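Local structure of putative glyoxalase superfamily protein (3IUZ) at residues 139-144 and 321-326; 31-36 and 132-137; 52-57 and 301-306. The protein probably acts as an iron(II)-dependent dioxygenase and decarboxylase that converts 2-oxoadipate to 2-hydroxyglutarate. All blocks are in the same frame, centred on the assembly; numbering follows the deposited sequence.

Contact 1: 139-144 and 321-326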
# COMPACT_ATOMS: atom_id res chain seq x y z
N ILE A 139 -11.28 -1.88 -8.64
CA ILE A 139 -10.04 -1.18 -8.38
C ILE A 139 -9.63 -1.53 -6.96
O ILE A 139 -10.50 -1.60 -6.08
CB ILE A 139 -10.23 0.35 -8.56
CG1 ILE A 139 -10.33 0.67 -10.07
CG2 ILE A 139 -9.10 1.11 -7.90
CD1 ILE A 139 -10.75 2.14 -10.34
N ALA A 140 -8.36 -1.78 -6.69
CA ALA A 140 -7.93 -2.13 -5.34
C ALA A 140 -8.32 -1.06 -4.36
O ALA A 140 -8.24 0.14 -4.70
CB ALA A 140 -6.40 -2.28 -5.27
N GLN A 141 -8.67 -1.47 -3.15
CA GLN A 141 -8.91 -0.54 -2.07
C GLN A 141 -7.57 -0.14 -1.46
O GLN A 141 -6.57 -0.84 -1.67
CB GLN A 141 -9.79 -1.12 -1.00
CG GLN A 141 -11.22 -1.31 -1.41
CD GLN A 141 -12.05 -1.80 -0.24
OE1 GLN A 141 -12.54 -1.00 0.58
NE2 GLN A 141 -12.18 -3.11 -0.12
N PHE A 142 -7.58 0.96 -0.72
CA PHE A 142 -6.47 1.34 0.14
C PHE A 142 -6.92 1.17 1.56
O PHE A 142 -8.03 1.64 1.96
CB PHE A 142 -6.06 2.78 -0.07
CG PHE A 142 -5.18 3.00 -1.26
CD1 PHE A 142 -5.70 3.05 -2.54
CD2 PHE A 142 -3.81 3.09 -1.09
CE1 PHE A 142 -4.86 3.22 -3.64
CE2 PHE A 142 -2.97 3.26 -2.17
CZ PHE A 142 -3.46 3.33 -3.44
N PHE A 143 -6.08 0.54 2.38
CA PHE A 143 -6.35 0.44 3.80
C PHE A 143 -5.28 1.31 4.46
O PHE A 143 -4.11 1.04 4.30
CB PHE A 143 -6.32 -1.00 4.29
CG PHE A 143 -6.90 -1.17 5.66
CD1 PHE A 143 -6.14 -0.90 6.79
CD2 PHE A 143 -8.21 -1.56 5.84
CE1 PHE A 143 -6.67 -1.06 8.07
CE2 PHE A 143 -8.74 -1.71 7.10
CZ PHE A 143 -7.99 -1.45 8.21
N VAL A 144 -5.69 2.39 5.11
CA VAL A 144 -4.75 3.32 5.69
C VAL A 144 -4.94 3.33 7.17
O VAL A 144 -6.04 3.63 7.66
CB VAL A 144 -4.95 4.76 5.15
CG1 VAL A 144 -3.86 5.69 5.77
CG2 VAL A 144 -4.89 4.73 3.59
N VAL A 321 -19.85 -7.96 -3.86
CA VAL A 321 -18.81 -8.52 -3.03
C VAL A 321 -18.77 -7.79 -1.67
O VAL A 321 -18.97 -6.58 -1.62
CB VAL A 321 -17.44 -8.30 -3.81
CG1 VAL A 321 -16.25 -8.44 -2.90
CG2 VAL A 321 -17.36 -9.26 -4.97
N ASP A 322 -18.53 -8.51 -0.58
CA ASP A 322 -18.36 -7.86 0.73
C ASP A 322 -16.95 -7.21 0.77
O ASP A 322 -15.94 -7.90 0.80
CB ASP A 322 -18.54 -8.85 1.88
CG ASP A 322 -18.50 -8.20 3.24
OD1 ASP A 322 -17.85 -7.14 3.40
OD2 ASP A 322 -19.12 -8.76 4.20
N LEU A 323 -16.91 -5.87 0.77
CA LEU A 323 -15.66 -5.13 0.70
C LEU A 323 -15.14 -4.76 2.09
O LEU A 323 -14.18 -3.99 2.22
CB LEU A 323 -15.81 -3.87 -0.17
CG LEU A 323 -16.09 -4.08 -1.66
CD1 LEU A 323 -16.39 -2.71 -2.29
CD2 LEU A 323 -14.92 -4.85 -2.45
N GLY A 324 -15.73 -5.33 3.14
CA GLY A 324 -15.39 -4.90 4.49
C GLY A 324 -14.06 -5.47 4.94
O GLY A 324 -13.49 -6.40 4.33
N PHE A 325 -13.57 -4.92 6.04
CA PHE A 325 -12.40 -5.45 6.74
C PHE A 325 -12.77 -5.76 8.19
O PHE A 325 -11.89 -5.77 9.06
CB PHE A 325 -11.25 -4.45 6.67
CG PHE A 325 -10.78 -4.16 5.27
CD1 PHE A 325 -11.48 -3.27 4.44
CD2 PHE A 325 -9.65 -4.78 4.76
CE1 PHE A 325 -11.04 -3.02 3.15
CE2 PHE A 325 -9.21 -4.49 3.46
CZ PHE A 325 -9.90 -3.61 2.67
N ASP A 326 -14.07 -5.98 8.42
CA ASP A 326 -14.65 -6.24 9.74
C ASP A 326 -13.73 -7.11 10.62
O ASP A 326 -13.09 -8.10 10.15
CB ASP A 326 -16.03 -6.97 9.66
CG ASP A 326 -17.10 -6.22 8.84
OD1 ASP A 326 -16.92 -5.04 8.49
OD2 ASP A 326 -18.16 -6.84 8.54
O HOH W 1 -14.10 -1.42 3.07
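Strand 141-147 of the mixed sheet is covered here by the loop that follows strand 293-306: Q141 and F143, on the same side of the strand, reach L323 and F325. The amide of Q141 makes the polar half. Its NE2 donates to L323 O (3.2 Å) in a nearly straight bond that uses a lone pair in the carbonyl plane, with the acceptor almost in the amide plane as well. A water donates to both Q141 OE1 and L323 O, so the amide is tied to this carbonyl directly and through solvent. The same amide meets F325 from the opposite direction, its plane 52° from that of the ring, with Q141 OE1 at the ring edge and Q141 NE2 3.5 Å from F325 CE1. F143 supplies the aromatic half: with CG anti to its backbone N (chi1 -167°), it brings CD2 over the centre of one F325 face, in an edge-to-face stack with centroids 4.9 Å apart and planes at 57°. H82 and R308 add an edge-to-face and a cation-pi contact to F325. D322 OD1 accepts from G324 N (2.8 Å), forming an Asx turn. The whole is a loop near the C-terminus packed on the mixed sheet, consistent with the glyoxalase clan to which the family belongs.

Contact 2: 31-36 and 132-137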
# COMPACT_ATOMS: atom_id res chain seq x y z
N GLY A 31 -14.91 -2.59 -17.31
CA GLY A 31 -15.85 -1.51 -17.05
C GLY A 31 -15.33 -0.20 -16.50
O GLY A 31 -16.10 0.62 -16.04
N LEU A 32 -14.02 0.05 -16.52
CA LEU A 32 -13.56 1.36 -16.03
C LEU A 32 -14.00 2.44 -17.03
O LEU A 32 -13.88 2.25 -18.25
CB LEU A 32 -12.06 1.37 -15.83
CG LEU A 32 -11.50 0.39 -14.79
CD1 LEU A 32 -9.96 0.59 -14.72
CD2 LEU A 32 -12.15 0.50 -13.39
N PRO A 33 -14.50 3.58 -16.53
CA PRO A 33 -14.75 4.73 -17.38
C PRO A 33 -13.60 5.04 -18.35
O PRO A 33 -12.44 4.94 -17.99
CB PRO A 33 -14.99 5.87 -16.37
CG PRO A 33 -15.36 5.17 -15.10
CD PRO A 33 -14.74 3.88 -15.10
N SER A 34 -13.97 5.45 -19.56
CA SER A 34 -13.04 5.81 -20.64
C SER A 34 -13.37 7.21 -21.15
O SER A 34 -14.46 7.73 -20.94
CB SER A 34 -13.18 4.81 -21.81
OG SER A 34 -14.50 4.94 -22.38
N ASP A 35 -12.41 7.85 -21.81
CA ASP A 35 -12.64 9.14 -22.42
C ASP A 35 -12.65 9.03 -23.95
O ASP A 35 -11.84 8.28 -24.50
CB ASP A 35 -11.56 10.07 -21.95
CG ASP A 35 -11.61 11.41 -22.65
OD1 ASP A 35 -12.50 12.20 -22.32
OD2 ASP A 35 -10.75 11.63 -23.55
N ALA A 36 -13.56 9.78 -24.61
CA ALA A 36 -13.78 9.69 -26.09
C ALA A 36 -12.53 10.13 -26.90
O ALA A 36 -12.30 9.66 -28.05
CB ALA A 36 -15.02 10.49 -26.52
N HIS A 132 -12.69 2.95 -4.55
CA HIS A 132 -12.82 3.85 -5.69
C HIS A 132 -14.25 4.00 -6.16
O HIS A 132 -14.94 3.01 -6.47
CB HIS A 132 -11.90 3.44 -6.83
CG HIS A 132 -11.61 4.57 -7.74
ND1 HIS A 132 -12.49 4.96 -8.72
CD2 HIS A 132 -10.57 5.44 -7.79
CE1 HIS A 132 -12.01 6.03 -9.34
NE2 HIS A 132 -10.82 6.32 -8.82
N ALA A 133 -14.70 5.25 -6.25
CA ALA A 133 -16.12 5.54 -6.58
C ALA A 133 -16.50 5.00 -7.95
O ALA A 133 -17.65 4.75 -8.18
CB ALA A 133 -16.40 7.06 -6.51
N ASP A 134 -15.56 4.84 -8.87
CA ASP A 134 -15.91 4.45 -10.24
C ASP A 134 -15.92 2.94 -10.46
O ASP A 134 -16.44 2.48 -11.47
CB ASP A 134 -14.99 5.10 -11.30
CG ASP A 134 -15.02 6.61 -11.29
OD1 ASP A 134 -16.05 7.22 -10.89
OD2 ASP A 134 -14.00 7.21 -11.71
N ALA A 135 -15.34 2.18 -9.55
CA ALA A 135 -15.27 0.72 -9.69
C ALA A 135 -14.86 0.15 -8.33
O ALA A 135 -13.74 -0.37 -8.18
CB ALA A 135 -14.23 0.32 -10.80
N PRO A 136 -15.76 0.28 -7.32
CA PRO A 136 -15.38 0.01 -5.93
C PRO A 136 -14.97 -1.44 -5.67
O PRO A 136 -14.10 -1.70 -4.81
CB PRO A 136 -16.66 0.38 -5.14
CG PRO A 136 -17.74 0.54 -6.16
CD PRO A 136 -17.10 0.85 -7.44
N GLU A 137 -15.56 -2.36 -6.42
CA GLU A 137 -15.24 -3.78 -6.34
C GLU A 137 -14.08 -4.21 -7.20
O GLU A 137 -13.49 -5.26 -6.94
CB GLU A 137 -16.44 -4.64 -6.69
CG GLU A 137 -17.61 -4.37 -5.80
CD GLU A 137 -18.83 -5.20 -6.17
OE1 GLU A 137 -18.75 -6.04 -7.11
OE2 GLU A 137 -19.86 -5.04 -5.51
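D134 and P33 meet where the loop between helix 16-25 and strand 40-41 passes the type I turn H132-A135, which opens the loop between strands 125-132 and 141-147. From its base outward, the D134 side chain first presents CB to the proline ring, 3.8 Å from P33 CG and 4.0 Å from P33 CD. Its CG follows at 4.1 Å from P33 CG, and OD2 still grazes that same ring carbon. Beyond this the character changes: a chi1 of -60° turns CG beside the backbone N of D134, and from there OD1 forms a salt bridge with R42, at the start of helix 42-60. The base of the aspartate is steadied from within the turn: D134 N donates to H132 ND1 (3.1 Å, 161°), from somewhat outside the imidazole plane, while A135 N bonds to H132 O. One residue further, the methyl of A135 abuts a branch of L32, with A135 CB 3.3 Å from L32 CD2, so short that its exact value is doubtful; L32 also leans on Q47. Both P33 and D134 touch A43 of helix 42-60 as well. Across the two segments there is thus van der Waals contact without a hydrogen bond, and the charge of the D134 carboxylate is probably balanced by R42.

Contact 3: 52-57 and 301-306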
# COMPACT_ATOMS: atom_id res chain seq x y z
N VAL A 52 1.49 -0.04 -10.38
CA VAL A 52 2.87 0.36 -10.25
C VAL A 52 3.30 0.11 -8.82
O VAL A 52 4.39 -0.45 -8.58
CB VAL A 52 3.10 1.81 -10.70
CG1 VAL A 52 4.53 2.26 -10.36
CG2 VAL A 52 2.75 1.95 -12.19
N LEU A 53 2.39 0.41 -7.88
CA LEU A 53 2.70 0.25 -6.47
C LEU A 53 2.82 -1.25 -6.10
O LEU A 53 3.68 -1.65 -5.33
CB LEU A 53 1.66 0.98 -5.58
CG LEU A 53 1.71 2.52 -5.61
CD1 LEU A 53 0.53 3.12 -4.81
CD2 LEU A 53 3.09 3.03 -5.10
N PHE A 54 1.94 -2.05 -6.66
CA PHE A 54 1.99 -3.50 -6.57
C PHE A 54 3.33 -4.05 -7.09
O PHE A 54 4.00 -4.83 -6.41
CB PHE A 54 0.80 -4.13 -7.31
CG PHE A 54 0.73 -5.64 -7.17
CD1 PHE A 54 0.21 -6.21 -6.02
CD2 PHE A 54 1.21 -6.47 -8.16
CE1 PHE A 54 0.15 -7.61 -5.87
CE2 PHE A 54 1.20 -7.88 -8.00
CZ PHE A 54 0.62 -8.46 -6.85
N ALA A 55 3.76 -3.61 -8.26
CA ALA A 55 5.06 -4.01 -8.77
C ALA A 55 6.19 -3.65 -7.81
O ALA A 55 7.17 -4.42 -7.68
CB ALA A 55 5.29 -3.42 -10.13
N GLY A 56 6.07 -2.51 -7.15
CA GLY A 56 7.00 -2.05 -6.12
C GLY A 56 6.98 -2.98 -4.90
O GLY A 56 8.05 -3.28 -4.33
N ILE A 57 5.82 -3.48 -4.51
CA ILE A 57 5.74 -4.49 -3.42
C ILE A 57 6.48 -5.75 -3.82
O ILE A 57 7.28 -6.26 -3.04
CB ILE A 57 4.31 -4.90 -3.00
CG1 ILE A 57 3.97 -4.28 -1.66
CG2 ILE A 57 4.16 -6.47 -2.84
CD1 ILE A 57 4.91 -4.60 -0.57
N SER A 301 7.73 -6.20 4.46
CA SER A 301 6.32 -6.28 4.07
C SER A 301 5.95 -7.70 3.67
O SER A 301 6.83 -8.58 3.58
CB SER A 301 6.12 -5.30 2.93
OG SER A 301 6.36 -3.98 3.40
N PHE A 302 4.68 -7.95 3.38
CA PHE A 302 4.17 -9.30 3.09
C PHE A 302 3.11 -9.31 1.99
O PHE A 302 2.62 -8.24 1.55
CB PHE A 302 3.68 -10.05 4.36
CG PHE A 302 2.48 -9.45 5.08
CD1 PHE A 302 2.65 -8.50 6.07
CD2 PHE A 302 1.18 -9.87 4.80
CE1 PHE A 302 1.59 -7.99 6.78
CE2 PHE A 302 0.09 -9.34 5.48
CZ PHE A 302 0.30 -8.40 6.49
N TYR A 303 2.85 -10.51 1.48
CA TYR A 303 1.85 -10.77 0.44
C TYR A 303 0.76 -11.59 1.07
O TYR A 303 1.02 -12.61 1.71
CB TYR A 303 2.48 -11.55 -0.71
CG TYR A 303 1.67 -11.63 -1.99
CD1 TYR A 303 0.71 -12.62 -2.18
CD2 TYR A 303 1.92 -10.79 -3.05
CE1 TYR A 303 -0.01 -12.72 -3.35
CE2 TYR A 303 1.23 -10.91 -4.24
CZ TYR A 303 0.27 -11.85 -4.39
OH TYR A 303 -0.44 -11.93 -5.57
N GLU A 304 -0.48 -11.14 0.89
CA GLU A 304 -1.63 -11.67 1.57
C GLU A 304 -2.70 -12.10 0.57
O GLU A 304 -2.79 -11.57 -0.54
CB GLU A 304 -2.20 -10.59 2.51
CG GLU A 304 -3.53 -10.95 3.23
CD GLU A 304 -3.99 -9.82 4.13
OE1 GLU A 304 -4.66 -8.88 3.64
OE2 GLU A 304 -3.63 -9.85 5.31
N PHE A 305 -3.51 -13.05 0.99
CA PHE A 305 -4.61 -13.57 0.20
C PHE A 305 -5.93 -13.30 0.92
O PHE A 305 -6.01 -13.34 2.15
CB PHE A 305 -4.49 -15.07 0.02
CG PHE A 305 -3.27 -15.49 -0.70
CD1 PHE A 305 -3.16 -15.34 -2.06
CD2 PHE A 305 -2.19 -16.01 -0.02
CE1 PHE A 305 -2.02 -15.72 -2.75
CE2 PHE A 305 -1.05 -16.40 -0.73
CZ PHE A 305 -0.99 -16.24 -2.09
N ILE A 306 -6.97 -13.08 0.12
CA ILE A 306 -8.28 -12.79 0.68
C ILE A 306 -9.33 -13.44 -0.20
O ILE A 306 -9.17 -13.48 -1.42
CB ILE A 306 -8.53 -11.27 0.76
CG1 ILE A 306 -9.80 -10.95 1.59
CG2 ILE A 306 -8.60 -10.65 -0.65
CD1 ILE A 306 -9.76 -9.45 2.13
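S301, at the start of 301-306, meets I57 on helix 42-60: its CB lies 3.8 Å from I57 CD1 in the conformer described, one of two modelled for the isoleucine. The serine hydroxyl is engaged elsewhere, bonded to F236 O. F302 turns away from the helix and stacks its ring on H238 of the neighbouring strand. With Y303 the strand meets the helix again, through the ring of F54. Here F54 CZ comes to the edge of the tyrosine ring, near its plane, 3.6 Å from Y303 CE2, and F54 CE1 lies 3.8 Å from the same carbon. The phenolic OH, in turn, sits in the plane of the F54 ring at its edge, 3.8 Å from F54 CZ, and is hydrogen-bonded to D241 OD2, which fixes the end of the tyrosine. F54 gets there by holding CG anti to its backbone N (chi1 -176°), extending the ring from the helix toward the sheet, where it also packs on F80 and A239. Beyond Y303 the strand leaves the helix. This is helix-on-sheet packing, in which F54 and I57, about one turn apart on helix 42-60, meet strand 293-306 of the mixed sheet.

Contact 3 is the core of the set, all its touching residues being buried, whereas contact 1 is partly buried and contact 2 lies at the surface, its centre about 20 Å from the centre of the chain. Contacts 1 and 3 reach the same mixed sheet, and F142 CZ touches L53 CD1 between them; helix 42-60 carries one side of contact 3 and also backs contact 2. Contacts 1 and 2 abut, I139 CD1 meeting both L32 and H132. Chemistry follows place: contact 3 is held by van der Waals contacts without a hydrogen bond across its segments, contact 1 mixes an amide-to-carbonyl bond and a water with an aromatic stack, and contact 2 has a few carbon contacts across it.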